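Local atomic coordinates of cyclopropane mycolic acid synthase 3 (Mycobacterium tuberculosis, PDB entry 1L1E), a protein that probably transfers a methylene group from S-adenosyl-L-methionine to a double bond of an alpha mycolic acid, making the proximal cyclopropane ring of this cell-envelope lipid. Residues A48-I53 with M79-E84; T192-A197 with Y259-K264. All coordinates share one frame; numbering follows the deposited sequence.

Contact 1. Residues A48-I53 with M79-E84; sequences AQIAKI and MRRAIE
Arg81 reaches from helix 77-86 to two isoleucines of helix 45-58, showing how one long side chain can serve an apolar and an ionic contact at once. Its aliphatic root meets Ile53: the branch methyl CG2 of Ile53 rests 3.7 Å from CG of Arg81 and equally near its CB. CG of Arg81 lies anti to the backbone N (chi1 -176°), and a bend at the next torsion (chi2 70°) turns the rest of the chain back toward Ile50, whose side chain it crosses at about a right angle. There the guanidinium presents a face to CG2 of Ile50, which stands 3.5 Å above its plane, over the centre; NH2 of Arg81 is 3.6 Å from that methyl. Both isoleucines share the first torsion, setting CG2 anti to the backbone N as the touching methyl, but differ at the second. No hydrogen bond joins the two segments. The charge is answered one turn on from Ile50, where NH2 of Arg81 forms a salt bridge with Asp54. With a methyl over its face and a carboxylate for its NH2, the guanidinium is probably held in orientation, and packing and ion pairing join the helices.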
# COMPACT_ATOMS: atom_id res chain seq x y z
N ALA A 48 -6.25 11.37 7.53
CA ALA A 48 -6.05 9.97 7.89
C ALA A 48 -4.96 9.29 7.05
O ALA A 48 -4.36 8.31 7.49
CB ALA A 48 -7.37 9.20 7.78
N GLN A 49 -4.72 9.80 5.85
CA GLN A 49 -3.67 9.23 5.00
C GLN A 49 -2.33 9.77 5.50
O GLN A 49 -1.30 9.08 5.43
CB GLN A 49 -3.88 9.61 3.52
CG GLN A 49 -5.09 8.95 2.88
CD GLN A 49 -4.92 7.45 2.65
OE1 GLN A 49 -4.16 6.78 3.36
NE2 GLN A 49 -5.63 6.91 1.67
N ILE A 50 -2.32 11.00 6.00
CA ILE A 50 -1.08 11.54 6.53
C ILE A 50 -0.79 10.82 7.84
O ILE A 50 0.36 10.56 8.19
CB ILE A 50 -1.17 13.07 6.76
CG1 ILE A 50 -1.17 13.80 5.41
CG2 ILE A 50 -0.01 13.54 7.65
CD1 ILE A 50 0.11 13.64 4.61
N ALA A 51 -1.86 10.46 8.56
CA ALA A 51 -1.71 9.73 9.82
C ALA A 51 -1.11 8.34 9.57
O ALA A 51 -0.32 7.83 10.37
CB ALA A 51 -3.06 9.60 10.51
N LYS A 52 -1.51 7.71 8.47
CA LYS A 52 -1.00 6.38 8.14
C LYS A 52 0.48 6.47 7.75
O LYS A 52 1.30 5.64 8.16
CB LYS A 52 -1.86 5.78 7.01
CG LYS A 52 -1.36 4.45 6.45
CD LYS A 52 -0.34 4.65 5.33
CE LYS A 52 -0.91 5.46 4.13
NZ LYS A 52 -2.14 4.88 3.48
N ILE A 53 0.83 7.48 6.96
CA ILE A 53 2.23 7.67 6.56
C ILE A 53 3.10 7.84 7.83
O ILE A 53 4.13 7.17 7.98
CB ILE A 53 2.35 8.89 5.63
CG1 ILE A 53 1.60 8.60 4.33
CG2 ILE A 53 3.81 9.23 5.38
CD1 ILE A 53 1.51 9.79 3.38
N MET A 79 7.27 9.57 0.40
CA MET A 79 8.62 10.07 0.30
C MET A 79 8.65 11.57 0.57
O MET A 79 9.58 12.07 1.20
CB MET A 79 9.21 9.76 -1.08
CG MET A 79 9.44 8.28 -1.33
SD MET A 79 10.38 7.97 -2.85
CE MET A 79 9.12 8.21 -4.05
N ARG A 80 7.63 12.30 0.11
CA ARG A 80 7.62 13.74 0.38
C ARG A 80 7.57 13.97 1.89
O ARG A 80 8.29 14.81 2.42
CB ARG A 80 6.43 14.43 -0.27
CG ARG A 80 6.55 15.94 -0.15
CD ARG A 80 5.24 16.69 -0.26
NE ARG A 80 5.50 18.11 -0.10
CZ ARG A 80 5.97 18.89 -1.06
NH1 ARG A 80 6.21 18.39 -2.26
NH2 ARG A 80 6.22 20.18 -0.82
N ARG A 81 6.71 13.22 2.57
CA ARG A 81 6.60 13.35 4.02
C ARG A 81 7.93 13.00 4.68
O ARG A 81 8.41 13.72 5.56
CB ARG A 81 5.49 12.42 4.55
CG ARG A 81 5.23 12.57 6.06
CD ARG A 81 4.58 13.91 6.40
NE ARG A 81 4.01 13.90 7.74
CZ ARG A 81 3.30 14.89 8.28
NH1 ARG A 81 3.05 16.00 7.59
NH2 ARG A 81 2.82 14.76 9.51
N ALA A 82 8.53 11.88 4.27
CA ALA A 82 9.82 11.46 4.84
C ALA A 82 10.86 12.58 4.77
O ALA A 82 11.62 12.80 5.72
CB ALA A 82 10.34 10.22 4.11
N ILE A 83 10.91 13.28 3.64
CA ILE A 83 11.87 14.36 3.46
C ILE A 83 11.55 15.53 4.39
O ILE A 83 12.38 15.93 5.20
CB ILE A 83 11.86 14.91 2.01
CG1 ILE A 83 12.27 13.82 1.02
CG2 ILE A 83 12.81 16.11 1.91
CD1 ILE A 83 12.26 14.26 -0.43
N GLU A 84 10.34 16.05 4.27
CA GLU A 84 9.89 17.20 5.05
C GLU A 84 9.78 17.03 6.56
O GLU A 84 10.24 17.89 7.31
CB GLU A 84 8.56 17.71 4.50
CG GLU A 84 8.65 18.30 3.11
CD GLU A 84 7.31 18.78 2.61
OE1 GLU A 84 7.26 19.31 1.47
OE2 GLU A 84 6.30 18.64 3.35

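Contact 2. Residues T192-A197 with Y259-K264; sequences TKFILA and YDRYMK
Phe194 of helix 189-199 projects its ring toward helix 256-274, and following the second helix from Tyr259 to Lys264 reveals a familiar principle: an aromatic ring can be met at its edge by backbone and over its face by a lysine. Tyr259, at the start, faces the other way, packing on Leu243 of helix 229-245 and on Ile251 of helix 247-253, while CG of Met263 lies 3.5 Å above the plane of its ring. Asp260 bonds back to Gln256, one turn earlier in its own helix. With Arg261 the contact proper begins. Its carbonyl O lies in the plane of the Phe194 ring, 3.6 Å from CZ of Phe194, while its extended side chain passes the ring rim, CG of Arg261 being 4.4 Å from that same CZ. The guanidinium goes on to a salt bridge with Glu198, a second tie to helix 189-199. Tyr262 turns to Leu18 and Tyr33, and Met263 to Leu243. Lys264 then lays its aliphatic chain over one ring face. CE of Lys264 sits 3.3 Å from the centroid of the Phe194 ring, 9° off the normal, a close CH-pi contact. Extended as far as CE, the lysine bends only at its last torsion (chi4 68°), which lifts NZ of Lys264 to 4.5 Å from the centroid of the Phe194 ring, still above the face. This is a cation-pi interaction at an exposed helix-helix seam. Phe194 also touches Tyr265, and its neighbour Ile195 packs on Cys269, the active-site residue inferred by similarity. Helix 189-199 precedes strand 221-227 in the chain and helix 256-274 follows it, both among the helices added around the Rossmann-like methyltransferase sheet.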
# COMPACT_ATOMS: atom_id res chain seq x y z
N THR A 192 -13.98 -12.42 -5.08
CA THR A 192 -12.53 -12.55 -4.93
C THR A 192 -11.87 -12.71 -6.29
O THR A 192 -10.86 -12.07 -6.57
CB THR A 192 -12.18 -13.76 -4.04
OG1 THR A 192 -12.84 -13.63 -2.77
CG2 THR A 192 -10.68 -13.83 -3.81
N LYS A 193 -12.44 -13.55 -7.14
CA LYS A 193 -11.89 -13.75 -8.48
C LYS A 193 -11.87 -12.39 -9.18
O LYS A 193 -10.91 -12.03 -9.85
CB LYS A 193 -12.74 -14.73 -9.28
CG LYS A 193 -12.27 -14.90 -10.71
CD LYS A 193 -13.12 -15.89 -11.46
CE LYS A 193 -12.59 -16.12 -12.86
NZ LYS A 193 -13.40 -17.11 -13.60
N PHE A 194 -12.96 -11.66 -9.00
CA PHE A 194 -13.12 -10.33 -9.58
C PHE A 194 -11.99 -9.41 -9.09
O PHE A 194 -11.39 -8.68 -9.88
CB PHE A 194 -14.47 -9.75 -9.16
CG PHE A 194 -14.63 -8.29 -9.48
CD1 PHE A 194 -15.00 -7.87 -10.75
CD2 PHE A 194 -14.43 -7.33 -8.49
CE1 PHE A 194 -15.17 -6.52 -11.04
CE2 PHE A 194 -14.59 -5.97 -8.77
CZ PHE A 194 -14.96 -5.57 -10.05
N ILE A 195 -11.71 -9.46 -7.79
CA ILE A 195 -10.67 -8.62 -7.21
C ILE A 195 -9.28 -9.00 -7.70
O ILE A 195 -8.46 -8.12 -8.01
CB ILE A 195 -10.69 -8.68 -5.67
CG1 ILE A 195 -11.99 -8.08 -5.14
CG2 ILE A 195 -9.49 -7.93 -5.10
CD1 ILE A 195 -12.28 -6.67 -5.64
N LEU A 196 -9.00 -10.29 -7.77
CA LEU A 196 -7.70 -10.75 -8.23
C LEU A 196 -7.50 -10.53 -9.72
O LEU A 196 -6.36 -10.38 -10.17
CB LEU A 196 -7.49 -12.22 -7.90
CG LEU A 196 -7.01 -12.51 -6.47
CD1 LEU A 196 -6.90 -14.01 -6.24
CD2 LEU A 196 -5.66 -11.83 -6.24
N ALA A 197 -8.59 -10.50 -10.48
CA ALA A 197 -8.47 -10.31 -11.92
C ALA A 197 -8.41 -8.84 -12.32
O ALA A 197 -7.55 -8.44 -13.09
CB ALA A 197 -9.63 -10.99 -12.63
N TYR A 259 -16.27 2.88 -14.40
CA TYR A 259 -16.91 3.44 -13.22
C TYR A 259 -17.56 2.33 -12.38
O TYR A 259 -17.23 2.16 -11.21
CB TYR A 259 -17.97 4.46 -13.63
CG TYR A 259 -18.79 5.00 -12.48
CD1 TYR A 259 -18.25 5.93 -11.59
CD2 TYR A 259 -20.10 4.56 -12.27
CE1 TYR A 259 -19.00 6.40 -10.51
CE2 TYR A 259 -20.85 5.03 -11.20
CZ TYR A 259 -20.30 5.95 -10.33
OH TYR A 259 -21.04 6.41 -9.27
N ASP A 260 -18.48 1.59 -12.99
CA ASP A 260 -19.16 0.51 -12.29
C ASP A 260 -18.14 -0.49 -11.76
O ASP A 260 -18.30 -1.05 -10.68
CB ASP A 260 -20.15 -0.20 -13.22
CG ASP A 260 -21.22 0.73 -13.75
OD1 ASP A 260 -21.72 1.57 -12.98
OD2 ASP A 260 -21.58 0.62 -14.94
N ARG A 261 -17.07 -0.70 -12.53
CA ARG A 261 -16.02 -1.62 -12.13
C ARG A 261 -15.45 -1.19 -10.78
O ARG A 261 -15.34 -1.99 -9.84
CB ARG A 261 -14.93 -1.64 -13.20
CG ARG A 261 -13.70 -2.48 -12.87
CD ARG A 261 -12.80 -2.60 -14.09
NE ARG A 261 -11.49 -3.17 -13.78
CZ ARG A 261 -10.57 -3.47 -14.69
NH1 ARG A 261 -10.81 -3.24 -15.97
NH2 ARG A 261 -9.40 -3.99 -14.31
N TYR A 262 -15.09 0.08 -10.67
CA TYR A 262 -14.53 0.58 -9.43
C TYR A 262 -15.53 0.69 -8.29
O TYR A 262 -15.20 0.36 -7.15
CB TYR A 262 -13.80 1.90 -9.65
CG TYR A 262 -12.36 1.66 -10.02
CD1 TYR A 262 -12.01 1.23 -11.30
CD2 TYR A 262 -11.34 1.76 -9.06
CE1 TYR A 262 -10.69 0.89 -11.62
CE2 TYR A 262 -10.03 1.42 -9.36
CZ TYR A 262 -9.71 0.99 -10.64
OH TYR A 262 -8.41 0.66 -10.95
N MET A 263 -16.74 1.16 -8.58
CA MET A 263 -17.75 1.27 -7.52
C MET A 263 -18.00 -0.10 -6.91
O MET A 263 -18.13 -0.23 -5.69
CB MET A 263 -19.06 1.82 -8.06
CG MET A 263 -19.09 3.33 -8.27
SD MET A 263 -18.62 4.27 -6.80
CE MET A 263 -19.99 3.90 -5.65
N LYS A 264 -18.06 -1.13 -7.76
CA LYS A 264 -18.29 -2.51 -7.32
C LYS A 264 -17.15 -2.98 -6.44
O LYS A 264 -17.34 -3.74 -5.48
CB LYS A 264 -18.41 -3.43 -8.54
CG LYS A 264 -18.35 -4.93 -8.25
CD LYS A 264 -18.48 -5.73 -9.55
CE LYS A 264 -18.07 -7.19 -9.39
NZ LYS A 264 -18.98 -8.00 -8.52

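Both contacts join two helices through side chains without a hydrogen bond between the segments, yet they share no helix and lie on opposite sides of the chain's centre. Contact 1 is partly buried: helix 77-86 follows the first strand of the methyltransferase sheet, and the side chain of Ile53, itself buried, lies about 7 Å from the bound S-adenosyl-L-homocysteine. Contact 2 is a surface contact among later helices, with the side chain of Arg261 about 14 Å from that ligand and Lys264 exposed. Their chemistry differs too: in contact 1 a cationic plane receives a methyl, in contact 2 an aromatic plane receives a cationic chain. Each has an arginine paired with an acid just beyond the opposing segment.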